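Local coordinates for protein fructose-1,6-bisphosphatase/inositol-1-monophosphatase (PDB 2P3N) that dephosphorylates inositol phosphates, fructose 1,6-bisphosphate and several other phosphate monoesters in a magnesium-dependent reaction, working as a homotetramer, at residues 138-142 with 143-147; 157-160 with 161-164; 50-53 with 54-57. All blocks are in the same frame, centred on the assembly; numbering follows the deposited sequence.

Interaction 1: residues 138-142 with 143-147; sequences SENAS and LEECV
Cys146 folds in beneath the bend of the chain and meets both Asn140 and Ser142. Its SG lies 3.8 Å from CB of Asn140 and 3.2 Å from the carbonyl O of Ser142, and the buried Cys146 side chain also touches Asp190. Leu143 completes the tight side: its CB stays close to the Ser142 backbone while its branches turn away to pack on Met164 and Arg167 of helix 156-167. One backbone bond closes the bend, from Glu145 N to Ser142 O at 3.0 Å.

The other side is looser and more polar. Glu145 has CG set between its backbone N and carbonyl carbon (chi1 63°), which swings the chain back over Ser142, where CG meets Ser142 CB at 3.7 Å. Beyond CG the chain extends, and its carboxylate lies obliquely beside the amide group of Asn140, the two planes 34° apart, with OE1 3.8 Å from Asn140 CG. Glu144 is partly exposed but touches Phe34 of a neighbouring subunit, and Asn140 packs on His89 of that same subunit.

With helical backbone angles at Leu143 and Glu144, residues 142-145 form a type I beta turn, a single 3-10 turn that reverses the chain just before strand 147-150 of the five-stranded sheet.

Interaction 2: residues 157-160 with 161-164; sequences TGKF and IERM
Phe160 and Met164, one helical turn apart, run side by side and point the same way. The ring leaves the helix with CG anti to the backbone N (chi1 179°), and the methionine lies along it. Met164 CB starts over one face of the ring and also sits 3.1 Å from the carbonyl O of Phe160. CG comes next, 4.2 Å from Phe160 CE1. The chain then bends, placing SD 5.2 Å from the ring centroid in an oblique Met-aromatic contact, 32° off the ring normal. The tip curls back to the far end of the ring, where CE touches Phe160 CZ at 3.5 Å. Phe156 meets this ring too, its plane nearly parallel.

These residues belong to helix 156-167, the connection of a beta-alpha-beta unit between parallel strands 147-150 and 170-172, and Ile161 and Met164 pack on Ile171 of strand 170-172.

Elsewhere on the helix, Lys159 bends so that its chain runs alongside Glu162, and NZ forms a salt bridge to Glu162 OE2 at 3.1 Å, meeting the oxygen nearly along its C-O bond. The stronger partner of this ammonium is Glu162 of a neighbouring subunit, so the paired charges straddle the interface. An alanine in place of Glu162 would probably cost Lys159 both carboxylates, the one in its own helix and, since the subunits are identical, the one across the interface, leaving its ammonium without a mate here.

Arg163 lays CG against the carbonyl O of Lys159, 3.1 Å away, and the rest of its chain goes to helix 239-253, where it packs on Val245, Glu248 and Val249; its buried NE has no polar partner in the model.

Interaction 3: residues 50-53 with 54-57; sequences VDEI and RKFF
Arg54 doubles back along the helix to Val50. With CG beside the backbone N (chi1 -72°), CG lies 3.0 Å from the carbonyl O of Val50; the bend at chi2 then carries the guanidinium to the valine, whose CG1 covers one face with NH1 3.4 Å away. NH1 also donates to a water, at 2.8 Å, and the water in turn donates to Asp51 OD1, so the carboxylate and guanidinium are joined through solvent.

Glu52 is folded as well, with CG beside the backbone N and a bend at chi2 (-70°) that turns the carboxylate towards the next turn. There OE1 comes within 3.4 Å of Phe56 CE1, the carboxylate and ring planes 68° apart. The other oxygen, OE2, makes a long salt bridge of 3.9 Å with NZ of the fully extended Lys55.

Phe56 and Phe57 each present a ring edge, in plane, to a carbonyl O one turn back, that of Glu52 and of Ile53.

Water-mediated and long ionic links on the outer side suggest adjustable charge pairing, whereas Val50 and Ile53 pack on Ile62 and Ile78 of strands 61-64 and 74-79, and Phe57 on Phe6, edge-to-face, and Trp76, an apolar inner side.

Interaction 2 is the most buried of the three, while interactions 1 and 3 mix buried residues with exposed ones. Interactions 1 and 2 lie on the same side of the chain's centre, interaction 1 leading into strand 147-150 and interaction 2 on the helix that follows it; they touch where Leu143 CD2 meets Met164 SD at 4.0 Å, and both reach a second subunit. Interaction 3 sits across the chain's centre, about 29 Å away by nearest atoms from either, at a helix end that no other chain touches. The chemistry follows: 138-147 is held by a backbone turn, 157-164 by apolar contacts inside and charge pairs at the interface, and 50-57 combines helical backbone bonds and a buried apolar side with long or water-linked ion pairs on its exposed side.

Interaction 1: residues 138-142 with 143-147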
loop_
_atom_site.group_PDB
_atom_site.type_symbol
_atom_site.label_atom_id
_atom_site.label_comp_id
_atom_site.label_asym_id
_atom_site.label_seq_id
_atom_site.Cartn_x
_atom_site.Cartn_y
_atom_site.Cartn_z
ATOM N N SER A 138 10.388 20.646 8.814
ATOM C CA SER A 138 11.834 20.550 8.667
ATOM C C SER A 138 12.609 21.570 9.470
ATOM O O SER A 138 12.073 22.589 9.906
ATOM C CB SER A 138 12.243 20.681 7.197
ATOM O OG SER A 138 12.222 22.033 6.773
ATOM N N GLU A 139 13.889 21.270 9.650
ATOM C CA GLU A 139 14.803 22.122 10.395
ATOM C C GLU A 139 15.514 23.086 9.444
ATOM O O GLU A 139 16.085 24.091 9.872
ATOM C CB GLU A 139 15.836 21.261 11.133
ATOM C CG GLU A 139 15.310 20.533 12.368
ATOM C CD GLU A 139 16.393 19.709 13.066
ATOM O OE1 GLU A 139 16.151 19.242 14.202
ATOM O OE2 GLU A 139 17.484 19.525 12.474
ATOM N N ASN A 140 15.472 22.776 8.154
ATOM C CA ASN A 140 16.111 23.606 7.144
ATOM C C ASN A 140 15.947 25.103 7.422
ATOM O O ASN A 140 14.844 25.589 7.667
ATOM C CB ASN A 140 15.543 23.247 5.772
ATOM C CG ASN A 140 15.776 21.788 5.411
ATOM O OD1 ASN A 140 15.284 21.297 4.393
ATOM N ND2 ASN A 140 16.538 21.088 6.250
ATOM N N ALA A 141 17.064 25.824 7.396
ATOM C CA ALA A 141 17.061 27.265 7.640
ATOM C C ALA A 141 17.662 28.041 6.463
ATOM O O ALA A 141 17.486 29.256 6.354
ATOM C CB ALA A 141 17.832 27.578 8.915
ATOM N N SER A 142 18.378 27.336 5.592
ATOM C CA SER A 142 18.982 27.955 4.421
ATOM C C SER A 142 18.130 27.660 3.198
ATOM O O SER A 142 17.818 26.512 2.904
ATOM C CB SER A 142 20.396 27.426 4.183
ATOM O OG SER A 142 20.946 27.987 2.999
ATOM N N LEU A 143 17.761 28.708 2.482
ATOM C CA LEU A 143 16.943 28.546 1.305
ATOM C C LEU A 143 17.641 27.655 0.286
ATOM O O LEU A 143 16.987 27.028 -0.538
ATOM C CB LEU A 143 16.655 29.908 0.682
ATOM C CG LEU A 143 15.266 30.068 0.075
ATOM C CD1 LEU A 143 14.234 30.132 1.194
ATOM C CD2 LEU A 143 15.218 31.329 -0.757
ATOM N N GLU A 144 18.968 27.591 0.344
ATOM C CA GLU A 144 19.719 26.776 -0.608
ATOM C C GLU A 144 19.535 25.286 -0.366
ATOM O O GLU A 144 19.649 24.479 -1.289
ATOM C CB GLU A 144 21.213 27.132 -0.567
ATOM C CG GLU A 144 21.965 26.752 0.719
ATOM C CD GLU A 144 22.507 25.320 0.720
ATOM O OE1 GLU A 144 23.353 25.008 1.593
ATOM O OE2 GLU A 144 22.091 24.506 -0.139
ATOM N N GLU A 145 19.260 24.921 0.880
ATOM C CA GLU A 145 19.044 23.523 1.227
ATOM C C GLU A 145 17.544 23.305 1.423
ATOM O O GLU A 145 17.127 22.446 2.207
ATOM C CB GLU A 145 19.795 23.166 2.520
ATOM C CG GLU A 145 19.320 23.921 3.763
ATOM C CD GLU A 145 19.834 23.314 5.068
ATOM O OE1 GLU A 145 19.529 22.131 5.347
ATOM O OE2 GLU A 145 20.539 24.021 5.820
ATOM N N CYS A 146 16.742 24.088 0.700
ATOM C CA CYS A 146 15.285 24.020 0.803
ATOM C C CYS A 146 14.539 23.605 -0.454
ATOM O O CYS A 146 15.008 23.802 -1.570
ATOM C CB CYS A 146 14.721 25.371 1.250
ATOM S SG CYS A 146 14.716 25.657 3.018
ATOM N N VAL A 147 13.357 23.033 -0.248
ATOM C CA VAL A 147 12.491 22.619 -1.335
ATOM C C VAL A 147 11.142 23.248 -1.030
ATOM O O VAL A 147 10.482 22.891 -0.047
ATOM C CB VAL A 147 12.355 21.092 -1.418
ATOM C CG1 VAL A 147 11.392 20.718 -2.526
ATOM C CG2 VAL A 147 13.709 20.479 -1.697
#

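Interaction 2: residues 157-160 with 161-164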
loop_
_atom_site.group_PDB
_atom_site.type_symbol
_atom_site.label_atom_id
_atom_site.label_comp_id
_atom_site.label_asym_id
_atom_site.label_seq_id
_atom_site.Cartn_x
_atom_site.Cartn_y
_atom_site.Cartn_z
ATOM N N THR A 157 2.800 31.748 -10.556
ATOM C CA THR A 157 3.615 30.546 -10.593
ATOM C C THR A 157 4.899 30.755 -11.377
ATOM O O THR A 157 5.961 30.928 -10.788
ATOM C CB THR A 157 2.823 29.376 -11.208
ATOM O OG1 THR A 157 1.700 29.068 -10.371
ATOM C CG2 THR A 157 3.699 28.149 -11.333
ATOM N N GLY A 158 4.788 30.740 -12.703
ATOM C CA GLY A 158 5.948 30.918 -13.561
ATOM C C GLY A 158 6.941 31.969 -13.097
ATOM O O GLY A 158 8.148 31.807 -13.272
ATOM N N LYS A 159 6.438 33.051 -12.511
ATOM C CA LYS A 159 7.300 34.121 -12.020
ATOM C C LYS A 159 7.952 33.726 -10.705
ATOM O O LYS A 159 9.164 33.874 -10.537
ATOM C CB LYS A 159 6.499 35.416 -11.829
ATOM C CG LYS A 159 6.239 36.174 -13.116
ATOM C CD LYS A 159 7.544 36.678 -13.716
ATOM C CE LYS A 159 7.330 37.271 -15.098
ATOM N NZ LYS A 159 6.884 36.241 -16.078
ATOM N N PHE A 160 7.138 33.227 -9.778
ATOM C CA PHE A 160 7.628 32.803 -8.474
ATOM C C PHE A 160 8.745 31.778 -8.641
ATOM O O PHE A 160 9.608 31.633 -7.773
ATOM C CB PHE A 160 6.484 32.221 -7.653
ATOM C CG PHE A 160 6.898 31.742 -6.289
ATOM C CD1 PHE A 160 7.295 30.427 -6.087
ATOM C CD2 PHE A 160 6.881 32.608 -5.199
ATOM C CE1 PHE A 160 7.666 29.978 -4.816
ATOM C CE2 PHE A 160 7.252 32.167 -3.924
ATOM C CZ PHE A 160 7.643 30.850 -3.733
ATOM N N ILE A 161 8.718 31.057 -9.757
ATOM C CA ILE A 161 9.762 30.087 -10.042
ATOM C C ILE A 161 11.026 30.902 -10.288
ATOM O O ILE A 161 12.021 30.753 -9.575
ATOM C CB ILE A 161 9.474 29.282 -11.324
ATOM C CG1 ILE A 161 8.229 28.415 -11.140
ATOM C CG2 ILE A 161 10.687 28.440 -11.688
ATOM C CD1 ILE A 161 8.358 27.378 -10.066
ATOM N N GLU A 162 10.957 31.775 -11.295
ATOM C CA GLU A 162 12.065 32.645 -11.695
ATOM C C GLU A 162 12.814 33.241 -10.517
ATOM O O GLU A 162 14.044 33.174 -10.450
ATOM C CB GLU A 162 11.551 33.782 -12.581
ATOM C CG GLU A 162 10.845 33.303 -13.837
ATOM C CD GLU A 162 10.488 34.435 -14.787
ATOM O OE1 GLU A 162 11.413 35.158 -15.220
ATOM O OE2 GLU A 162 9.284 34.598 -15.105
ATOM N N ARG A 163 12.061 33.824 -9.593
ATOM C CA ARG A 163 12.635 34.446 -8.412
ATOM C C ARG A 163 13.293 33.412 -7.511
ATOM O O ARG A 163 14.467 33.529 -7.157
ATOM C CB ARG A 163 11.548 35.147 -7.599
ATOM C CG ARG A 163 10.403 35.728 -8.400
ATOM C CD ARG A 163 10.735 37.077 -8.995
ATOM N NE ARG A 163 11.438 36.950 -10.266
ATOM C CZ ARG A 163 11.713 37.970 -11.071
ATOM N NH1 ARG A 163 12.355 37.757 -12.213
ATOM N NH2 ARG A 163 11.344 39.204 -10.735
ATOM N N MET A 164 12.515 32.397 -7.153
ATOM C CA MET A 164 12.947 31.340 -6.244
ATOM C C MET A 164 13.975 30.339 -6.771
ATOM O O MET A 164 14.875 29.928 -6.041
ATOM C CB MET A 164 11.712 30.586 -5.738
ATOM C CG MET A 164 11.784 30.242 -4.270
ATOM S SD MET A 164 12.182 31.695 -3.283
ATOM C CE MET A 164 10.661 31.979 -2.401
#

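Interaction 3: residues 50-53 with 54-57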
loop_
_atom_site.group_PDB
_atom_site.type_symbol
_atom_site.label_atom_id
_atom_site.label_comp_id
_atom_site.label_asym_id
_atom_site.label_seq_id
_atom_site.Cartn_x
_atom_site.Cartn_y
_atom_site.Cartn_z
ATOM N N VAL A 50 -20.829 15.014 3.853
ATOM C CA VAL A 50 -21.836 15.909 4.416
ATOM C C VAL A 50 -22.952 15.186 5.141
ATOM O O VAL A 50 -23.454 15.663 6.155
ATOM C CB VAL A 50 -22.480 16.754 3.321
ATOM C CG1 VAL A 50 -23.741 17.421 3.864
ATOM C CG2 VAL A 50 -21.479 17.790 2.811
ATOM N N ASP A 51 -23.352 14.046 4.597
ATOM C CA ASP A 51 -24.408 13.246 5.191
ATOM C C ASP A 51 -24.025 12.666 6.544
ATOM O O ASP A 51 -24.863 12.593 7.446
ATOM C CB ASP A 51 -24.784 12.108 4.252
ATOM C CG ASP A 51 -25.669 12.559 3.128
ATOM O OD1 ASP A 51 -25.814 13.790 2.957
ATOM O OD2 ASP A 51 -26.215 11.685 2.417
ATOM N N GLU A 52 -22.774 12.232 6.688
ATOM C CA GLU A 52 -22.335 11.661 7.960
ATOM C C GLU A 52 -22.181 12.737 9.017
ATOM O O GLU A 52 -22.470 12.507 10.200
ATOM C CB GLU A 52 -21.012 10.911 7.799
ATOM C CG GLU A 52 -21.171 9.475 7.328
ATOM C CD GLU A 52 -21.779 8.576 8.383
ATOM O OE1 GLU A 52 -21.065 8.185 9.332
ATOM O OE2 GLU A 52 -22.982 8.271 8.259
ATOM N N ILE A 53 -21.710 13.905 8.600
ATOM C CA ILE A 53 -21.554 14.999 9.527
ATOM C C ILE A 53 -22.954 15.416 9.970
ATOM O O ILE A 53 -23.244 15.475 11.167
ATOM C CB ILE A 53 -20.822 16.173 8.874
ATOM C CG1 ILE A 53 -19.371 15.779 8.591
ATOM C CG2 ILE A 53 -20.854 17.365 9.792
ATOM C CD1 ILE A 53 -18.551 16.876 7.962
ATOM N N ARG A 54 -23.829 15.669 8.998
ATOM C CA ARG A 54 -25.210 16.069 9.287
ATOM C C ARG A 54 -25.896 15.072 10.223
ATOM O O ARG A 54 -26.806 15.424 10.983
ATOM C CB ARG A 54 -26.016 16.183 7.986
ATOM C CG ARG A 54 -25.658 17.384 7.107
ATOM C CD ARG A 54 -26.459 18.630 7.488
ATOM N NE ARG A 54 -26.070 19.836 6.750
ATOM C CZ ARG A 54 -26.180 19.997 5.432
ATOM N NH1 ARG A 54 -26.669 19.026 4.671
ATOM N NH2 ARG A 54 -25.805 21.142 4.877
ATOM N N LYS A 55 -25.442 13.828 10.170
ATOM C CA LYS A 55 -26.015 12.773 10.983
ATOM C C LYS A 55 -25.535 12.790 12.425
ATOM O O LYS A 55 -26.338 12.653 13.348
ATOM C CB LYS A 55 -25.700 11.425 10.347
ATOM C CG LYS A 55 -26.121 10.231 11.158
ATOM C CD LYS A 55 -25.822 8.961 10.383
ATOM C CE LYS A 55 -26.208 7.708 11.143
ATOM N NZ LYS A 55 -25.768 6.497 10.376
ATOM N N PHE A 56 -24.230 12.962 12.619
ATOM C CA PHE A 56 -23.662 12.963 13.967
ATOM C C PHE A 56 -23.489 14.343 14.579
ATOM O O PHE A 56 -23.276 14.479 15.784
ATOM C CB PHE A 56 -22.318 12.225 13.985
ATOM C CG PHE A 56 -22.441 10.752 13.751
ATOM C CD1 PHE A 56 -22.501 10.237 12.458
ATOM C CD2 PHE A 56 -22.569 9.876 14.826
ATOM C CE1 PHE A 56 -22.692 8.869 12.240
ATOM C CE2 PHE A 56 -22.760 8.508 14.618
ATOM C CZ PHE A 56 -22.822 8.007 13.327
ATOM N N PHE A 57 -23.585 15.370 13.751
ATOM C CA PHE A 57 -23.434 16.735 14.236
ATOM C C PHE A 57 -24.625 17.546 13.736
ATOM O O PHE A 57 -24.474 18.601 13.113
ATOM C CB PHE A 57 -22.095 17.285 13.742
ATOM C CG PHE A 57 -20.912 16.481 14.222
ATOM C CD1 PHE A 57 -20.292 16.778 15.431
ATOM C CD2 PHE A 57 -20.459 15.387 13.498
ATOM C CE1 PHE A 57 -19.241 15.994 15.909
ATOM C CE2 PHE A 57 -19.412 14.602 13.971
ATOM C CZ PHE A 57 -18.805 14.906 15.175
HETATM O O HOH W 1 -26.929 16.225 4.439
#